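Local coordinates for unsaturated glucuronyl hydrolase (Streptococcus agalactiae, PDB 2ZZR), which hydrolyses unsaturated disaccharides of chondroitin, hyaluronan and heparin, releasing the unsaturated uronic acid from its glycosidic bond, at residues D44-E49 and Y60-N65; L181-Y186 and V197-F202. One frame throughout, in Å; residues are numbered along the deposited sequence.

From the N terminus, the chain first runs through helix 25-46, turns, and forms the antiparallel pair of strands 50-56 and 59-63. Contact 1 closes this excursion by bringing 60-65 back against the end of the helix, with ten residues between its segments. More than a hundred residues later, contact 2 joins helix 180-189 to the helix that follows it, 192-209, and closes an interval of the same length, mostly helical. The two loops follow in series, neither enclosing nor crossing the other. Their centres lie 31 Å apart: contact 1 ties a hairpin to a helix end, contact 2 two neighbouring helices of the alpha barrel.

Contact 1. Residues D44-E49 and Y60-N65; sequences DYFGEE and YKVMDN
Val-62 turns its side chain toward the end of helix 25-46 and divides its two methyl groups between different neighbours. From CB the two branches part: CG1 meets Glu-49, lying 3.6 Å from Glu-49 CB and touching the carboxylate oxygen OE1. CG2, beside the backbone N of Val-62, goes the other way to two rings, at 3.8 Å from both Tyr-45 CE1 and Phe-46 CD1, approaching each ring obliquely. A beta-branched residue suits this place because its two methyls can face Glu-49 and the two rings at once.

The segments join a helix to the hairpin that follows it. Helix 25-46 gives way at Gly-47, whose positive phi is readily adopted by a residue without a side chain, and a type II' turn from Phe-46 to Glu-49 leads into strand 50-56; strand 59-63 then returns past the helix end.

Tyr-45 adds the polar tie. With CG anti to the backbone N (chi1 -178°), its ring extends to the strand, and its OH donates to Tyr-60 O at 2.7 Å. The C=O...O angle is 158° and the donor is tilted 15° from the carbonyl plane, so the bond is fairly direct. Phe-46, buried and purely apolar, sets the CZ corner of its ring 3.5 Å from Tyr-60 CB, which lies at the ring edge; Trp-73 meets the same phenyl ring edge-to-face. The Tyr-60 ring leads away from the helix, and its OH is hydrogen-bonded to Asp-379.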
ATOM      1  N   ASP A  44      22.800  -0.690  -9.588  1.00 26.42           N
ATOM      2  CA  ASP A  44      23.657  -0.850 -10.757  1.00 26.74           C
ATOM      3  C   ASP A  44      22.898  -1.436 -11.958  1.00 26.67           C
ATOM      4  O   ASP A  44      23.147  -1.054 -13.104  1.00 27.07           O
ATOM      5  CB  ASP A  44      24.871  -1.710 -10.397  1.00 27.16           C
ATOM      6  CG  ASP A  44      25.763  -1.058  -9.338  1.00 27.59           C
ATOM      7  OD1 ASP A  44      25.932   0.181  -9.347  1.00 27.68           O
ATOM      8  OD2 ASP A  44      26.309  -1.796  -8.499  1.00 29.58           O
ATOM      9  N   TYR A  45      21.972  -2.353 -11.679  1.00 26.25           N
ATOM     10  CA  TYR A  45      21.123  -2.974 -12.698  1.00 25.59           C
ATOM     11  C   TYR A  45      20.159  -1.975 -13.350  1.00 25.27           C
ATOM     12  O   TYR A  45      20.038  -1.933 -14.580  1.00 25.35           O
ATOM     13  CB  TYR A  45      20.362  -4.162 -12.094  1.00 25.60           C
ATOM     14  CG  TYR A  45      19.472  -4.928 -13.058  1.00 25.49           C
ATOM     15  CD1 TYR A  45      18.083  -4.868 -12.945  1.00 25.14           C
ATOM     16  CD2 TYR A  45      20.014  -5.720 -14.070  1.00 26.15           C
ATOM     17  CE1 TYR A  45      17.256  -5.568 -13.815  1.00 25.33           C
ATOM     18  CE2 TYR A  45      19.189  -6.432 -14.953  1.00 25.80           C
ATOM     19  CZ  TYR A  45      17.811  -6.344 -14.817  1.00 25.70           C
ATOM     20  OH  TYR A  45      16.987  -7.042 -15.675  1.00 25.39           O
ATOM     21  N   PHE A  46      19.488  -1.165 -12.532  1.00 24.36           N
ATOM     22  CA  PHE A  46      18.510  -0.202 -13.043  1.00 23.73           C
ATOM     23  C   PHE A  46      19.110   1.121 -13.498  1.00 23.54           C
ATOM     24  O   PHE A  46      18.556   1.776 -14.377  1.00 23.43           O
ATOM     25  CB  PHE A  46      17.379   0.039 -12.023  1.00 23.24           C
ATOM     26  CG  PHE A  46      16.586  -1.197 -11.705  1.00 22.72           C
ATOM     27  CD1 PHE A  46      15.936  -1.900 -12.716  1.00 21.69           C
ATOM     28  CD2 PHE A  46      16.492  -1.667 -10.398  1.00 21.64           C
ATOM     29  CE1 PHE A  46      15.212  -3.046 -12.435  1.00 21.45           C
ATOM     30  CE2 PHE A  46      15.767  -2.821 -10.107  1.00 21.70           C
ATOM     31  CZ  PHE A  46      15.127  -3.512 -11.129  1.00 21.74           C
ATOM     32  N   GLY A  47      20.240   1.509 -12.908  1.00 23.37           N
ATOM     33  CA  GLY A  47      20.819   2.827 -13.167  1.00 23.36           C
ATOM     34  C   GLY A  47      19.861   3.942 -12.780  1.00 23.67           C
ATOM     35  O   GLY A  47      19.370   3.985 -11.647  1.00 23.38           O
ATOM     36  N   GLU A  48      19.586   4.833 -13.727  1.00 23.53           N
ATOM     37  CA  GLU A  48      18.625   5.918 -13.513  1.00 24.12           C
ATOM     38  C   GLU A  48      17.202   5.521 -13.921  1.00 23.11           C
ATOM     39  O   GLU A  48      16.270   6.323 -13.832  1.00 22.98           O
ATOM     40  CB  GLU A  48      19.080   7.204 -14.215  1.00 24.21           C
ATOM     41  CG  GLU A  48      20.218   7.916 -13.459  1.00 26.28           C
ATOM     42  CD  GLU A  48      20.568   9.294 -14.005  1.00 26.58           C
ATOM     43  OE1 GLU A  48      19.677  10.003 -14.520  1.00 30.54           O
ATOM     44  OE2 GLU A  48      21.753   9.679 -13.899  1.00 30.91           O
ATOM     45  N   GLU A  49      17.043   4.274 -14.356  1.00 22.45           N
ATOM     46  CA  GLU A  49      15.735   3.764 -14.750  1.00 22.08           C
ATOM     47  C   GLU A  49      15.095   2.967 -13.609  1.00 21.23           C
ATOM     48  O   GLU A  49      15.552   3.055 -12.466  1.00 20.89           O
ATOM     49  CB  GLU A  49      15.835   2.971 -16.054  1.00 22.36           C
ATOM     50  CG  GLU A  49      16.147   3.870 -17.248  1.00 25.00           C
ATOM     51  CD  GLU A  49      15.886   3.209 -18.586  1.00 28.88           C
ATOM     52  OE1 GLU A  49      16.520   2.168 -18.870  1.00 30.18           O
ATOM     53  OE2 GLU A  49      15.053   3.744 -19.358  1.00 31.00           O
ATOM     54  N   TYR A  60      13.397  -8.664 -12.471  1.00 20.49           N
ATOM     55  CA  TYR A  60      12.779  -7.446 -12.989  1.00 20.11           C
ATOM     56  C   TYR A  60      13.323  -7.130 -14.370  1.00 20.44           C
ATOM     57  O   TYR A  60      14.486  -7.402 -14.660  1.00 20.29           O
ATOM     58  CB  TYR A  60      13.082  -6.246 -12.096  1.00 19.89           C
ATOM     59  CG  TYR A  60      12.284  -6.167 -10.818  1.00 19.04           C
ATOM     60  CD1 TYR A  60      10.909  -5.907 -10.842  1.00 18.87           C
ATOM     61  CD2 TYR A  60      12.910  -6.317  -9.579  1.00 19.29           C
ATOM     62  CE1 TYR A  60      10.175  -5.822  -9.659  1.00 18.04           C
ATOM     63  CE2 TYR A  60      12.183  -6.235  -8.391  1.00 18.39           C
ATOM     64  CZ  TYR A  60      10.822  -5.990  -8.442  1.00 19.17           C
ATOM     65  OH  TYR A  60      10.104  -5.907  -7.273  1.00 18.20           O
ATOM     66  N   LYS A  61      12.471  -6.563 -15.216  1.00 20.66           N
ATOM     67  CA  LYS A  61      12.935  -5.860 -16.398  1.00 21.13           C
ATOM     68  C   LYS A  61      13.129  -4.388 -16.045  1.00 20.83           C
ATOM     69  O   LYS A  61      12.746  -3.942 -14.955  1.00 20.69           O
ATOM     70  CB  LYS A  61      11.964  -6.052 -17.573  1.00 21.02           C
ATOM     71  CG  LYS A  61      12.065  -7.437 -18.202  1.00 21.88           C
ATOM     72  CD  LYS A  61      10.961  -7.704 -19.219  1.00 22.29           C
ATOM     73  CE  LYS A  61      10.968  -9.166 -19.614  1.00 24.99           C
ATOM     74  NZ  LYS A  61       9.823  -9.508 -20.500  1.00 27.73           N
ATOM     75  N   VAL A  62      13.737  -3.644 -16.962  1.00 20.64           N
ATOM     76  CA  VAL A  62      14.058  -2.238 -16.748  1.00 20.38           C
ATOM     77  C   VAL A  62      13.142  -1.364 -17.603  1.00 20.31           C
ATOM     78  O   VAL A  62      12.929  -1.658 -18.787  1.00 20.44           O
ATOM     79  CB  VAL A  62      15.542  -1.946 -17.088  1.00 20.42           C
ATOM     80  CG1 VAL A  62      15.892  -0.511 -16.761  1.00 20.25           C
ATOM     81  CG2 VAL A  62      16.463  -2.901 -16.336  1.00 20.42           C
ATOM     82  N   MET A  63      12.606  -0.301 -17.003  1.00 19.73           N
ATOM     83  CA  MET A  63      11.649   0.569 -17.687  1.00 19.33           C
ATOM     84  C   MET A  63      11.836   2.046 -17.348  1.00 19.21           C
ATOM     85  O   MET A  63      12.540   2.393 -16.395  1.00 19.04           O
ATOM     86  CB  MET A  63      10.216   0.133 -17.361  1.00 19.20           C
ATOM     87  CG  MET A  63       9.752   0.532 -15.959  1.00 19.35           C
ATOM     88  SD  MET A  63       7.960   0.406 -15.782  1.00 18.98           S
ATOM     89  CE  MET A  63       7.424   1.665 -16.942  1.00 20.10           C
ATOM     90  N   ASP A  64      11.181   2.914 -18.117  1.00 19.04           N
ATOM     91  CA  ASP A  64      11.229   4.345 -17.858  1.00 19.05           C
ATOM     92  C   ASP A  64      10.195   4.754 -16.802  1.00 18.42           C
ATOM     93  O   ASP A  64       9.575   3.891 -16.167  1.00 18.17           O
ATOM     94  CB  ASP A  64      11.078   5.156 -19.156  1.00 19.69           C
ATOM     95  CG  ASP A  64       9.732   4.943 -19.849  1.00 21.34           C
ATOM     96  OD1 ASP A  64       8.845   4.247 -19.306  1.00 21.97           O
ATOM     97  OD2 ASP A  64       9.557   5.495 -20.957  1.00 24.93           O
ATOM     98  N   ASN A  65      10.027   6.061 -16.615  1.00 17.88           N
ATOM     99  CA  ASN A  65       9.157   6.592 -15.569  1.00 17.33           C
ATOM    100  C   ASN A  65       7.740   6.878 -16.072  1.00 17.17           C
ATOM    101  O   ASN A  65       7.317   8.035 -16.150  1.00 16.99           O
ATOM    102  CB  ASN A  65       9.780   7.844 -14.930  1.00 17.25           C
ATOM    103  CG  ASN A  65       9.200   8.153 -13.556  1.00 17.32           C
ATOM    104  OD1 ASN A  65       8.270   7.487 -13.097  1.00 15.07           O
ATOM    105  ND2 ASN A  65       9.754   9.167 -12.892  1.00 18.38           N
TER

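Contact 2. Residues L181-Y186 and V197-F202; sequences LLFFAY and VAVNHF
Ala-198 CB rests over one face of the Phe-183 ring, 3.7 Å from its centroid and only 16° off the ring normal. This is a CH-pi contact, and Ala-198 is the residue with the most surface buried here. Its single methyl group is small enough to let the ring lie over it, with Phe-183 CZ the nearest ring atom at 3.6 Å.

Phe-183 does not start out directed at the other helix. Its CG stands beside the backbone N and anti to the carbonyl carbon (chi1 -75°), which carries the ring across to helix 192-209. There the broad face receives Ala-198, while the edge near CE2 meets Val-199 CG2 at 4.0 Å. Met-262 of helix 245-262 touches both Phe-183 and Val-199, extending the apolar cluster to a third helix.

Leu-182 points directly at the partner. Its CB lies 4.0 Å from Ala-198 CB, and the extended chain sends CD1 onward to Val-197 CG1 at 3.6 Å. Leucine suits this place because its CB can meet the small alanine while one terminal methyl reaches the neighbouring valine. The same Val-197 touches Met-147 of helix 133-147.

Helices 180-189 and 192-209 are consecutive and run roughly antiparallel, their segment axes 9.7 Å apart at an angle of 152°. They form a helical hairpin in the alpha barrel of this glycoside hydrolase family 88 enzyme, away from the substrate-binding residues. All the side-chain contacts across the pair are between carbon atoms, so its cohesion rests on shape fit, dispersion and the exclusion of water from a buried interface.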
ATOM      1  N   LEU A 181      -1.494  11.812   0.018  1.00 12.52           N
ATOM      2  CA  LEU A 181      -0.898  12.928  -0.719  1.00 13.13           C
ATOM      3  C   LEU A 181      -1.700  14.211  -0.520  1.00 13.24           C
ATOM      4  O   LEU A 181      -1.130  15.296  -0.364  1.00 13.48           O
ATOM      5  CB  LEU A 181      -0.820  12.568  -2.213  1.00 12.68           C
ATOM      6  CG  LEU A 181      -0.424  13.634  -3.240  1.00 12.59           C
ATOM      7  CD1 LEU A 181       0.977  14.164  -2.940  1.00 13.40           C
ATOM      8  CD2 LEU A 181      -0.499  13.046  -4.638  1.00 13.25           C
ATOM      9  N   LEU A 182      -3.027  14.080  -0.513  1.00 13.84           N
ATOM     10  CA  LEU A 182      -3.909  15.233  -0.335  1.00 14.23           C
ATOM     11  C   LEU A 182      -3.891  15.776   1.092  1.00 14.64           C
ATOM     12  O   LEU A 182      -3.922  16.992   1.287  1.00 14.80           O
ATOM     13  CB  LEU A 182      -5.335  14.908  -0.781  1.00 14.30           C
ATOM     14  CG  LEU A 182      -5.450  14.446  -2.234  1.00 14.85           C
ATOM     15  CD1 LEU A 182      -6.905  14.176  -2.569  1.00 16.37           C
ATOM     16  CD2 LEU A 182      -4.848  15.472  -3.203  1.00 16.24           C
ATOM     17  N   PHE A 183      -3.828  14.886   2.085  1.00 14.75           N
ATOM     18  CA  PHE A 183      -3.677  15.321   3.477  1.00 15.28           C
ATOM     19  C   PHE A 183      -2.356  16.071   3.671  1.00 15.57           C
ATOM     20  O   PHE A 183      -2.308  17.048   4.420  1.00 15.86           O
ATOM     21  CB  PHE A 183      -3.766  14.150   4.458  1.00 15.22           C
ATOM     22  CG  PHE A 183      -5.172  13.617   4.666  1.00 15.45           C
ATOM     23  CD1 PHE A 183      -5.452  12.270   4.455  1.00 15.86           C
ATOM     24  CD2 PHE A 183      -6.204  14.456   5.098  1.00 15.44           C
ATOM     25  CE1 PHE A 183      -6.739  11.760   4.661  1.00 15.12           C
ATOM     26  CE2 PHE A 183      -7.496  13.959   5.305  1.00 15.25           C
ATOM     27  CZ  PHE A 183      -7.763  12.606   5.085  1.00 15.24           C
ATOM     28  N   PHE A 184      -1.299  15.614   2.997  1.00 15.71           N
ATOM     29  CA  PHE A 184      -0.001  16.301   3.038  1.00 16.44           C
ATOM     30  C   PHE A 184      -0.110  17.699   2.424  1.00 17.00           C
ATOM     31  O   PHE A 184       0.350  18.685   3.015  1.00 17.16           O
ATOM     32  CB  PHE A 184       1.086  15.485   2.324  1.00 16.52           C
ATOM     33  CG  PHE A 184       2.410  16.202   2.225  1.00 16.42           C
ATOM     34  CD1 PHE A 184       3.310  16.169   3.285  1.00 16.23           C
ATOM     35  CD2 PHE A 184       2.744  16.923   1.081  1.00 16.69           C
ATOM     36  CE1 PHE A 184       4.534  16.843   3.208  1.00 17.47           C
ATOM     37  CE2 PHE A 184       3.966  17.600   0.993  1.00 16.84           C
ATOM     38  CZ  PHE A 184       4.864  17.550   2.054  1.00 16.66           C
ATOM     39  N   ALA A 185      -0.720  17.784   1.243  1.00 17.49           N
ATOM     40  CA  ALA A 185      -0.903  19.076   0.573  1.00 18.24           C
ATOM     41  C   ALA A 185      -1.699  20.045   1.439  1.00 18.66           C
ATOM     42  O   ALA A 185      -1.383  21.237   1.490  1.00 19.00           O
ATOM     43  CB  ALA A 185      -1.562  18.893  -0.787  1.00 18.26           C
ATOM     44  N   TYR A 186      -2.711  19.534   2.139  1.00 19.05           N
ATOM     45  CA  TYR A 186      -3.471  20.353   3.080  1.00 19.75           C
ATOM     46  C   TYR A 186      -2.567  20.918   4.178  1.00 20.08           C
ATOM     47  O   TYR A 186      -2.624  22.114   4.484  1.00 20.13           O
ATOM     48  CB  TYR A 186      -4.622  19.564   3.711  1.00 20.29           C
ATOM     49  CG  TYR A 186      -5.184  20.255   4.933  1.00 21.19           C
ATOM     50  CD1 TYR A 186      -5.913  21.442   4.814  1.00 21.28           C
ATOM     51  CD2 TYR A 186      -4.961  19.739   6.208  1.00 21.76           C
ATOM     52  CE1 TYR A 186      -6.415  22.090   5.939  1.00 22.72           C
ATOM     53  CE2 TYR A 186      -5.455  20.378   7.335  1.00 22.72           C
ATOM     54  CZ  TYR A 186      -6.180  21.549   7.194  1.00 22.51           C
ATOM     55  OH  TYR A 186      -6.674  22.171   8.316  1.00 24.44           O
ATOM     56  N   VAL A 197     -11.583  16.942  -0.170  1.00 17.57           N
ATOM     57  CA  VAL A 197     -11.566  15.859  -1.159  1.00 16.63           C
ATOM     58  C   VAL A 197     -11.123  14.536  -0.524  1.00 16.21           C
ATOM     59  O   VAL A 197     -11.758  13.495  -0.739  1.00 16.04           O
ATOM     60  CB  VAL A 197     -10.684  16.220  -2.373  1.00 16.83           C
ATOM     61  CG1 VAL A 197     -10.380  14.991  -3.228  1.00 17.04           C
ATOM     62  CG2 VAL A 197     -11.357  17.289  -3.209  1.00 16.14           C
ATOM     63  N   ALA A 198     -10.050  14.580   0.268  1.00 15.61           N
ATOM     64  CA  ALA A 198      -9.553  13.379   0.947  1.00 15.08           C
ATOM     65  C   ALA A 198     -10.612  12.770   1.870  1.00 14.79           C
ATOM     66  O   ALA A 198     -10.867  11.558   1.844  1.00 14.09           O
ATOM     67  CB  ALA A 198      -8.268  13.692   1.717  1.00 15.56           C
ATOM     68  N   VAL A 199     -11.237  13.617   2.678  1.00 14.68           N
ATOM     69  CA  VAL A 199     -12.248  13.160   3.626  1.00 14.90           C
ATOM     70  C   VAL A 199     -13.471  12.586   2.904  1.00 14.80           C
ATOM     71  O   VAL A 199     -13.929  11.486   3.240  1.00 14.77           O
ATOM     72  CB  VAL A 199     -12.645  14.297   4.594  1.00 14.60           C
ATOM     73  CG1 VAL A 199     -13.863  13.904   5.422  1.00 15.38           C
ATOM     74  CG2 VAL A 199     -11.465  14.638   5.488  1.00 15.19           C
ATOM     75  N   ASN A 200     -13.980  13.323   1.914  1.00 15.36           N
ATOM     76  CA  ASN A 200     -15.135  12.873   1.128  1.00 15.44           C
ATOM     77  C   ASN A 200     -14.848  11.548   0.459  1.00 14.99           C
ATOM     78  O   ASN A 200     -15.679  10.633   0.497  1.00 14.77           O
ATOM     79  CB  ASN A 200     -15.532  13.901   0.068  1.00 16.23           C
ATOM     80  CG  ASN A 200     -16.200  15.126   0.659  1.00 17.12           C
ATOM     81  OD1 ASN A 200     -16.491  15.172   1.853  1.00 19.69           O
ATOM     82  ND2 ASN A 200     -16.443  16.132  -0.179  1.00 18.60           N
ATOM     83  N   HIS A 201     -13.666  11.452  -0.147  1.00 14.58           N
ATOM     84  CA  HIS A 201     -13.251  10.209  -0.795  1.00 13.70           C
ATOM     85  C   HIS A 201     -13.164   9.071   0.202  1.00 13.22           C
ATOM     86  O   HIS A 201     -13.573   7.950  -0.096  1.00 12.73           O
ATOM     87  CB  HIS A 201     -11.917  10.341  -1.529  1.00 13.72           C
ATOM     88  CG  HIS A 201     -11.502   9.071  -2.195  1.00 13.90           C
ATOM     89  ND1 HIS A 201     -11.831   8.782  -3.502  1.00 15.36           N
ATOM     90  CD2 HIS A 201     -10.853   7.981  -1.719  1.00 14.17           C
ATOM     91  CE1 HIS A 201     -11.374   7.582  -3.813  1.00 14.73           C
ATOM     92  NE2 HIS A 201     -10.780   7.073  -2.747  1.00 15.02           N
ATOM     93  N   PHE A 202     -12.628   9.352   1.390  1.00 12.70           N
ATOM     94  CA  PHE A 202     -12.560   8.317   2.397  1.00 12.60           C
ATOM     95  C   PHE A 202     -13.942   7.735   2.711  1.00 12.66           C
ATOM     96  O   PHE A 202     -14.124   6.524   2.689  1.00 12.31           O
ATOM     97  CB  PHE A 202     -11.883   8.759   3.709  1.00 12.61           C
ATOM     98  CG  PHE A 202     -11.857   7.651   4.713  1.00 12.31           C
ATOM     99  CD1 PHE A 202     -10.843   6.694   4.678  1.00 12.96           C
ATOM    100  CD2 PHE A 202     -12.916   7.480   5.604  1.00 12.88           C
ATOM    101  CE1 PHE A 202     -10.852   5.613   5.560  1.00 12.85           C
ATOM    102  CE2 PHE A 202     -12.937   6.412   6.484  1.00 13.47           C
ATOM    103  CZ  PHE A 202     -11.900   5.466   6.462  1.00 13.11           C
TER